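Local coordinates for protein Ent-copalyl diphosphate synthase (Streptomyces platensis, PDB 5BP8) that belongs to the terpene cyclases related to squalene-hopene cyclase, with helices as its main regular structure, at residues A[486-491]-A[506-511]; A[84-89]-A[100-105]; A[287-292]-A[315-320]. One frame throughout, in Å; residues are numbered along the deposited sequence. Where two conformers were deposited one is given.

Contact 1. Residues A[486-491]-A[506-511]. With SO4 (sulfate ion), chain C.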
loop_
_atom_site.group_PDB
_atom_site.type_symbol
_atom_site.label_atom_id
_atom_site.label_comp_id
_atom_site.label_asym_id
_atom_site.label_seq_id
_atom_site.Cartn_x
_atom_site.Cartn_y
_atom_site.Cartn_z
ATOM N N ASP A 486 12.952 10.172 -13.866
ATOM C CA ASP A 486 12.479 8.886 -13.394
ATOM C C ASP A 486 13.485 8.347 -12.424
ATOM O O ASP A 486 14.605 7.995 -12.810
ATOM C CB ASP A 486 12.291 7.902 -14.547
ATOM C CG ASP A 486 11.562 6.643 -14.113
ATOM O OD1 ASP A 486 10.599 6.764 -13.332
ATOM O OD2 ASP A 486 11.976 5.542 -14.528
ATOM N N ASP A 487 13.085 8.269 -11.159
ATOM C CA ASP A 487 13.993 7.799 -10.121
ATOM C C ASP A 487 13.243 6.809 -9.250
ATOM O O ASP A 487 12.725 7.185 -8.206
ATOM C CB ASP A 487 14.520 8.975 -9.280
ATOM C CG ASP A 487 15.528 8.535 -8.228
ATOM O OD1 ASP A 487 16.227 7.551 -8.461
ATOM O OD2 ASP A 487 15.626 9.168 -7.168
ATOM N N PRO A 488 13.178 5.533 -9.680
ATOM C CA PRO A 488 12.393 4.527 -8.939
ATOM C C PRO A 488 12.792 4.387 -7.483
ATOM O O PRO A 488 11.951 4.059 -6.657
ATOM C CB PRO A 488 12.692 3.227 -9.680
ATOM C CG PRO A 488 12.959 3.665 -11.084
ATOM C CD PRO A 488 13.612 5.021 -10.996
ATOM N N ALA A 489 14.061 4.661 -7.185
ATOM C CA ALA A 489 14.574 4.606 -5.816
ATOM C C ALA A 489 13.922 5.621 -4.894
ATOM O O ALA A 489 14.002 5.459 -3.679
ATOM C CB ALA A 489 16.100 4.788 -5.798
ATOM N N SER A 490 13.299 6.664 -5.445
ATOM C CA SER A 490 12.649 7.686 -4.635
ATOM C C SER A 490 11.156 7.849 -4.935
ATOM O O SER A 490 10.549 8.813 -4.526
ATOM C CB SER A 490 13.381 9.022 -4.822
ATOM O OG SER A 490 14.728 8.878 -4.400
ATOM N N TYR A 491 10.551 6.898 -5.641
ATOM C CA TYR A 491 9.102 6.987 -5.862
ATOM C C TYR A 491 8.415 7.110 -4.500
ATOM O O TYR A 491 8.664 6.287 -3.621
ATOM C CB TYR A 491 8.575 5.719 -6.528
ATOM C CG TYR A 491 8.899 5.498 -7.986
ATOM C CD1 TYR A 491 9.327 6.522 -8.826
ATOM C CD2 TYR A 491 8.702 4.238 -8.544
ATOM C CE1 TYR A 491 9.572 6.286 -10.176
ATOM C CE2 TYR A 491 8.947 3.993 -9.881
ATOM C CZ TYR A 491 9.361 5.015 -10.694
ATOM O OH TYR A 491 9.573 4.739 -11.999
ATOM N N VAL A 506 5.204 -1.967 -9.745
ATOM C CA VAL A 506 3.862 -1.519 -10.144
ATOM C C VAL A 506 3.893 -0.126 -10.774
ATOM O O VAL A 506 3.281 0.133 -11.824
ATOM C CB VAL A 506 2.878 -1.626 -8.951
ATOM C CG1 VAL A 506 1.569 -0.907 -9.242
ATOM C CG2 VAL A 506 2.578 -3.082 -8.640
ATOM N N ILE A 507 4.611 0.787 -10.143
ATOM C CA ILE A 507 4.705 2.136 -10.667
ATOM C C ILE A 507 5.468 2.161 -12.009
ATOM O O ILE A 507 5.041 2.834 -12.940
ATOM C CB ILE A 507 5.350 3.076 -9.628
ATOM C CG1 ILE A 507 4.459 3.181 -8.384
ATOM C CG2 ILE A 507 5.568 4.469 -10.212
ATOM C CD1 ILE A 507 5.172 3.814 -7.186
ATOM N N ARG A 508 6.559 1.414 -12.096
ATOM C CA ARG A 508 7.340 1.326 -13.325
ATOM C C ARG A 508 6.460 0.823 -14.470
ATOM O O ARG A 508 6.583 1.299 -15.607
ATOM C CB ARG A 508 8.583 0.446 -13.154
ATOM C CG ARG A 508 9.613 1.056 -12.198
ATOM C CD ARG A 508 10.913 0.278 -12.086
ATOM N NE ARG A 508 11.809 0.634 -13.178
ATOM C CZ ARG A 508 13.142 0.544 -13.159
ATOM N NH1 ARG A 508 13.819 0.116 -12.084
ATOM N NH2 ARG A 508 13.813 0.903 -14.248
ATOM N N ALA A 509 5.563 -0.121 -14.171
ATOM C CA ALA A 509 4.685 -0.669 -15.212
ATOM C C ALA A 509 3.667 0.363 -15.665
ATOM O O ALA A 509 3.353 0.468 -16.849
ATOM C CB ALA A 509 4.012 -1.948 -14.744
ATOM N N ALA A 510 3.163 1.153 -14.723
ATOM C CA ALA A 510 2.269 2.228 -15.038
ATOM C C ALA A 510 2.923 3.294 -15.916
ATOM O O ALA A 510 2.301 3.814 -16.860
ATOM C CB ALA A 510 1.707 2.848 -13.758
ATOM N N ARG A 511 4.173 3.603 -15.614
ATOM C CA ARG A 511 4.937 4.571 -16.384
ATOM C C ARG A 511 5.124 4.060 -17.822
ATOM O O ARG A 511 4.900 4.790 -18.785
ATOM C CB ARG A 511 6.290 4.851 -15.749
ATOM C CG ARG A 511 7.180 5.783 -16.557
ATOM C CD ARG A 511 8.542 5.969 -15.901
ATOM N NE ARG A 511 9.355 6.970 -16.582
ATOM C CZ ARG A 511 10.241 6.727 -17.557
ATOM N NH1 ARG A 511 10.463 5.500 -18.014
ATOM N NH2 ARG A 511 10.931 7.732 -18.067
HETATM S S SO4 C . 13.080 6.519 -20.959
HETATM O O1 SO4 C . 12.742 6.862 -22.368
HETATM O O2 SO4 C . 12.853 7.718 -20.132
HETATM O O3 SO4 C . 14.500 6.120 -20.848
HETATM O O4 SO4 C . 12.230 5.389 -20.514
HETATM O O HOH W 1 11.114 2.973 -14.847
#

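Contact 2. Residues A[84-89]-A[100-105]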
loop_
_atom_site.group_PDB
_atom_site.type_symbol
_atom_site.label_atom_id
_atom_site.label_comp_id
_atom_site.label_asym_id
_atom_site.label_seq_id
_atom_site.Cartn_x
_atom_site.Cartn_y
_atom_site.Cartn_z
ATOM N N THR A 84 12.438 3.386 23.198
ATOM C CA THR A 84 12.799 2.016 23.524
ATOM C C THR A 84 14.310 1.787 23.392
ATOM O O THR A 84 14.928 1.220 24.312
ATOM C CB THR A 84 11.988 1.009 22.684
ATOM O OG1 THR A 84 10.613 1.113 23.061
ATOM C CG2 THR A 84 12.469 -0.417 22.892
ATOM N N GLU A 85 14.910 2.238 22.291
ATOM C CA GLU A 85 16.359 2.099 22.091
ATOM C C GLU A 85 17.172 2.821 23.156
ATOM O O GLU A 85 18.146 2.248 23.700
ATOM C CB GLU A 85 16.770 2.606 20.721
ATOM C CG GLU A 85 18.265 2.607 20.418
ATOM C CD GLU A 85 18.899 1.225 20.388
ATOM O OE1 GLU A 85 18.191 0.241 20.131
ATOM O OE2 GLU A 85 20.121 1.122 20.610
ATOM N N LEU A 86 16.777 4.058 23.464
ATOM C CA LEU A 86 17.484 4.872 24.467
ATOM C C LEU A 86 17.429 4.237 25.849
ATOM O O LEU A 86 18.369 4.388 26.637
ATOM C CB LEU A 86 16.915 6.287 24.501
ATOM C CG LEU A 86 17.431 7.139 23.355
ATOM C CD1 LEU A 86 16.483 8.296 23.085
ATOM C CD2 LEU A 86 18.833 7.630 23.675
ATOM N N ALA A 87 16.375 3.476 26.128
ATOM C CA ALA A 87 16.269 2.789 27.424
ATOM C C ALA A 87 17.036 1.475 27.521
ATOM O O ALA A 87 17.072 0.892 28.598
ATOM C CB ALA A 87 14.815 2.526 27.760
ATOM N N ARG A 88 17.598 0.972 26.424
ATOM C CA ARG A 88 18.216 -0.364 26.450
ATOM C C ARG A 88 19.735 -0.262 26.349
ATOM O O ARG A 88 20.260 0.825 26.122
ATOM C CB ARG A 88 17.631 -1.276 25.344
ATOM C CG ARG A 88 17.928 -0.823 23.948
ATOM C CD ARG A 88 17.778 -1.930 22.906
ATOM N NE ARG A 88 16.434 -2.490 22.787
ATOM C CZ ARG A 88 15.571 -2.272 21.786
ATOM N NH1 ARG A 88 15.841 -1.457 20.737
ATOM N NH2 ARG A 88 14.412 -2.892 21.843
ATOM N N THR A 89 20.436 -1.386 26.550
ATOM C CA THR A 89 21.878 -1.466 26.227
ATOM C C THR A 89 22.074 -1.613 24.701
ATOM O O THR A 89 21.141 -2.001 23.982
ATOM C CB THR A 89 22.579 -2.641 26.940
ATOM O OG1 THR A 89 22.038 -3.887 26.480
ATOM C CG2 THR A 89 22.424 -2.534 28.456
ATOM N N ASP A 100 22.555 12.036 19.852
ATOM C CA ASP A 100 21.968 12.076 18.505
ATOM C C ASP A 100 20.537 11.493 18.495
ATOM O O ASP A 100 19.602 12.087 17.926
ATOM C CB ASP A 100 22.792 11.277 17.485
ATOM C CG ASP A 100 24.192 11.832 17.267
ATOM O OD1 ASP A 100 25.134 11.009 17.196
ATOM O OD2 ASP A 100 24.357 13.068 17.159
ATOM N N LEU A 101 20.372 10.337 19.119
ATOM C CA LEU A 101 19.052 9.710 19.152
ATOM C C LEU A 101 18.054 10.514 19.958
ATOM O O LEU A 101 16.875 10.649 19.540
ATOM C CB LEU A 101 19.110 8.309 19.718
ATOM C CG LEU A 101 19.971 7.299 18.967
ATOM C CD1 LEU A 101 19.823 5.950 19.652
ATOM C CD2 LEU A 101 19.586 7.221 17.506
ATOM N N ALA A 102 18.522 11.051 21.085
ATOM C CA ALA A 102 17.690 11.856 21.958
ATOM C C ALA A 102 17.174 13.136 21.279
ATOM O O ALA A 102 16.021 13.532 21.519
ATOM C CB ALA A 102 18.421 12.183 23.237
ATOM N N ALA A 103 18.006 13.750 20.427
ATOM C CA ALA A 103 17.637 14.949 19.734
ATOM C C ALA A 103 16.491 14.640 18.781
ATOM O O ALA A 103 15.484 15.367 18.741
ATOM C CB ALA A 103 18.818 15.505 18.947
ATOM N N ALA A 104 16.667 13.575 17.992
ATOM C CA ALA A 104 15.616 13.124 17.083
ATOM C C ALA A 104 14.338 12.802 17.840
ATOM O O ALA A 104 13.233 13.188 17.433
ATOM C CB ALA A 104 16.075 11.914 16.285
ATOM N N CYS A 105 14.483 12.080 18.932
ATOM C CA CYS A 105 13.342 11.674 19.728
ATOM C C CYS A 105 12.559 12.868 20.275
ATOM O O CYS A 105 11.312 12.940 20.132
ATOM C CB CYS A 105 13.816 10.797 20.861
ATOM S SG CYS A 105 12.473 10.045 21.783
#

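Contact 3. Residues A[287-292]-A[315-320]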
loop_
_atom_site.group_PDB
_atom_site.type_symbol
_atom_site.label_atom_id
_atom_site.label_comp_id
_atom_site.label_asym_id
_atom_site.label_seq_id
_atom_site.Cartn_x
_atom_site.Cartn_y
_atom_site.Cartn_z
ATOM N N SER A 287 1.896 -18.742 -11.692
ATOM C CA SER A 287 1.868 -18.255 -10.282
ATOM C C SER A 287 0.462 -17.806 -9.920
ATOM O O SER A 287 -0.088 -18.197 -8.902
ATOM C CB SER A 287 2.832 -17.071 -10.096
ATOM O OG SER A 287 2.646 -16.424 -8.845
ATOM N N LEU A 288 -0.124 -16.980 -10.770
ATOM C CA LEU A 288 -1.463 -16.473 -10.498
ATOM C C LEU A 288 -2.508 -17.578 -10.483
ATOM O O LEU A 288 -3.338 -17.623 -9.587
ATOM C CB LEU A 288 -1.847 -15.400 -11.503
ATOM C CG LEU A 288 -1.097 -14.065 -11.403
ATOM C CD1 LEU A 288 -1.724 -13.099 -12.385
ATOM C CD2 LEU A 288 -1.137 -13.486 -9.986
ATOM N N GLU A 289 -2.481 -18.481 -11.465
ATOM C CA GLU A 289 -3.441 -19.602 -11.458
ATOM C C GLU A 289 -3.336 -20.515 -10.242
ATOM O O GLU A 289 -4.357 -20.948 -9.682
ATOM C CB GLU A 289 -3.299 -20.439 -12.740
ATOM C CG GLU A 289 -4.167 -19.932 -13.846
ATOM C CD GLU A 289 -4.190 -20.849 -15.065
ATOM O OE1 GLU A 289 -3.224 -21.626 -15.293
ATOM O OE2 GLU A 289 -5.190 -20.757 -15.790
ATOM N N ALA A 290 -2.114 -20.818 -9.834
ATOM C CA ALA A 290 -1.882 -21.631 -8.661
ATOM C C ALA A 290 -2.414 -20.944 -7.423
ATOM O O ALA A 290 -2.863 -21.606 -6.516
ATOM C CB ALA A 290 -0.401 -21.927 -8.486
ATOM N N GLY A 291 -2.361 -19.616 -7.373
ATOM C CA GLY A 291 -2.789 -18.918 -6.185
ATOM C C GLY A 291 -4.295 -18.762 -6.090
ATOM O O GLY A 291 -4.839 -18.651 -5.007
ATOM N N LEU A 292 -4.954 -18.720 -7.231
ATOM C CA LEU A 292 -6.385 -18.498 -7.299
ATOM C C LEU A 292 -7.178 -19.706 -6.805
ATOM O O LEU A 292 -6.889 -20.827 -7.191
ATOM C CB LEU A 292 -6.738 -18.169 -8.742
ATOM C CG LEU A 292 -8.146 -17.711 -9.064
ATOM C CD1 LEU A 292 -8.542 -16.479 -8.250
ATOM C CD2 LEU A 292 -8.181 -17.430 -10.551
ATOM N N PHE A 315 -8.849 -10.718 -14.266
ATOM C CA PHE A 315 -8.716 -9.859 -15.435
ATOM C C PHE A 315 -7.363 -10.071 -16.097
ATOM O O PHE A 315 -7.269 -10.226 -17.321
ATOM C CB PHE A 315 -8.937 -8.382 -14.999
ATOM C CG PHE A 315 -8.995 -7.361 -16.118
ATOM C CD1 PHE A 315 -9.702 -7.582 -17.298
ATOM C CD2 PHE A 315 -8.407 -6.094 -15.934
ATOM C CE1 PHE A 315 -9.736 -6.602 -18.282
ATOM C CE2 PHE A 315 -8.460 -5.114 -16.900
ATOM C CZ PHE A 315 -9.136 -5.363 -18.082
ATOM N N ALA A 316 -6.300 -10.121 -15.304
ATOM C CA ALA A 316 -4.971 -10.330 -15.849
ATOM C C ALA A 316 -4.841 -11.675 -16.570
ATOM O O ALA A 316 -4.290 -11.742 -17.685
ATOM C CB ALA A 316 -3.933 -10.253 -14.739
ATOM N N LEU A 317 -5.335 -12.728 -15.922
ATOM C CA LEU A 317 -5.289 -14.062 -16.503
ATOM C C LEU A 317 -6.078 -14.102 -17.805
ATOM O O LEU A 317 -5.554 -14.578 -18.835
ATOM C CB LEU A 317 -5.780 -15.120 -15.520
ATOM C CG LEU A 317 -4.811 -15.472 -14.389
ATOM C CD1 LEU A 317 -5.542 -16.244 -13.305
ATOM C CD2 LEU A 317 -3.591 -16.239 -14.886
ATOM N N ALA A 318 -7.295 -13.573 -17.778
ATOM C CA ALA A 318 -8.176 -13.615 -18.947
ATOM C C ALA A 318 -7.652 -12.806 -20.120
ATOM O O ALA A 318 -7.804 -13.205 -21.284
ATOM C CB ALA A 318 -9.583 -13.196 -18.567
ATOM N N GLN A 319 -7.013 -11.678 -19.842
ATOM C CA GLN A 319 -6.393 -10.899 -20.906
ATOM C C GLN A 319 -5.192 -11.584 -21.541
ATOM O O GLN A 319 -4.751 -11.178 -22.623
ATOM C CB GLN A 319 -5.980 -9.504 -20.424
ATOM C CG GLN A 319 -7.149 -8.627 -20.086
ATOM C CD GLN A 319 -6.753 -7.188 -19.874
ATOM O OE1 GLN A 319 -6.957 -6.357 -20.749
ATOM N NE2 GLN A 319 -6.182 -6.881 -18.698
ATOM N N HIS A 320 -4.637 -12.577 -20.876
ATOM C CA HIS A 320 -3.470 -13.261 -21.401
ATOM C C HIS A 320 -3.747 -14.735 -21.707
ATOM O O HIS A 320 -2.859 -15.568 -21.626
ATOM C CB HIS A 320 -2.297 -13.072 -20.450
ATOM C CG HIS A 320 -1.861 -11.648 -20.358
ATOM N ND1 HIS A 320 -2.402 -10.764 -19.454
ATOM C CD2 HIS A 320 -0.979 -10.939 -21.093
ATOM C CE1 HIS A 320 -1.862 -9.577 -19.626
ATOM N NE2 HIS A 320 -0.999 -9.654 -20.617
#

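Contact 1. Residues A[486-491]-A[506-511]
D486 and R511 show how opposite charges can pair by stacking instead of by hydrogen bonding. The carboxylate lies over one face of the guanidinium with the two planes only 9° apart, and D486 CG comes within 3.3 Å of R511 NE. D486 OD1 sits 3.5 Å from R511 NE, well off the guanidinium plane, so this salt bridge is one of charge alone. The N-H groups are thereby left to other acceptors: at the guanidinium edge R511 NH1 and R511 NH2 hold two oxygens of a sulfate, probably from the crystallisation liquor, with R511 NH2 2.8 Å from O2. R511 NH2 also bonds to L482 O, and R8 NH2 is hydrogen-bonded to the sulfate as well.

Hydrogen bonds fix the carboxylate itself. Y491 OH donates to the syn lone pair of D486 OD1, 2.6 Å away, and that oxygen lies at the ring edge, in the ring plane. In the modelled conformer of R508, one of two, a water links D486 OD2 to R508 NE.

Here the loop after helix 469-484 folds back on helix 504-518, in the C-terminal part of a mainly helical cyclase of the squalene-hopene type.

The apolar contacts are centred on Y491. I507 CG2, anti to its own backbone N, reaches over one ring face in a CH-pi contact, 3.8 Å from the ring centroid; P488 CA covers the opposite face. R508 CG meets the ring edge, 3.7 Å from Y491 OH. Beyond it, in the same conformer, the arginine bends at chi3 (83°), which lays one guanidinium face against P488 CG, with R508 CZ 3.8 Å from that carbon.

Contact 2. Residues A[84-89]-A[100-105]
L86 and L101 lie alongside each other, pointing opposite ways, and their contact illustrates how two consecutive helices, 72-86 and 98-116, close on each other through branched aliphatic side chains. L86 does most of the work with its two methyls. CD2 lies 4.0 Å from L101 CB, while CD1 reaches past it to the backbone of the second helix, 3.9 Å from A102 CA, and also touches C105 CB at 4.3 Å. The first torsion of L86 (chi1 -79°) directs the fork at the second helix, and the next (chi2 158°) shares out the methyls between these neighbours. L101 answers with CD1, which meets the aliphatic part of E85, at 3.8 Å from E85 CG.

In the next shell, the bend of E85 at chi2 (64°) turns its carboxylate away from this apolar patch. E85 OE1 accepts from H47 NE2 and from R88 NH1 at 3.0 Å, the latter as part of a salt bridge lying in the guanidinium plane. R88 in turn donates to V38 O and S39 O, tying the chain just beyond L86 to the end of helix 31-40. L82 and L83 extend the hydrophobic surface under L101 and C105, and L153 and P150 add to it from loops.

Across the two segments the contact is wholly apolar, without a hydrogen bond. Its cohesion therefore comes from dispersion and burial of methyl groups, while E85 OE1 is satisfied by H47 and R88, which probably favour the ionised form of the acid.

Contact 3. Residues A[287-292]-A[315-320]
L317 projects from helix 307-319 toward the C-terminal end of helix 282-291, a meeting of two helices of the mainly helical fold whose short segments cross at -129° with their axes 10.6 Å apart at closest. Its side chain shows how a single leucine can serve several partners at once. From CB, the first torsion puts CG anti to the carbonyl carbon (chi1 -75°), and CG approaches L288 CB at 4.1 Å. There the chain forks. CD2 touches L288 CB and E289 CG, each 3.9 Å away; CD1 also meets E289 CG and goes on to L292 CD2 at 4.0 Å. The helix has ended by L292, so the fork of L317 spans its last turn and the start of the loop.

E289 contributes its CG methylene to this apolar cluster. Its carboxylate continues to R322, in a salt bridge, and to H324, in a hydrogen bond. Beside the fork, L288 reaches back to the partner helix and adds a smaller contact: its CD1 lies 4.3 Å from A316 CB.

In the fold
The three contacts are separate pieces of one helical chain, following one another along the sequence in the order 2, 3, 1. Contact 2 lies far from the others: its centre is about 34 Å from that of contact 1 and about 47 Å from that of contact 3, with the chain's centre between contacts 2 and 3. Contacts 1 and 3 are closer, about 24 Å between centres and about 11 Å between nearest atoms, and both border helix 260-274, which V506 and A509 touch in one and L288 and A316 in the other. The sulfate belongs to contact 1 alone. Contacts 2 and 3 join helix to helix, whereas contact 1 joins loop to helix.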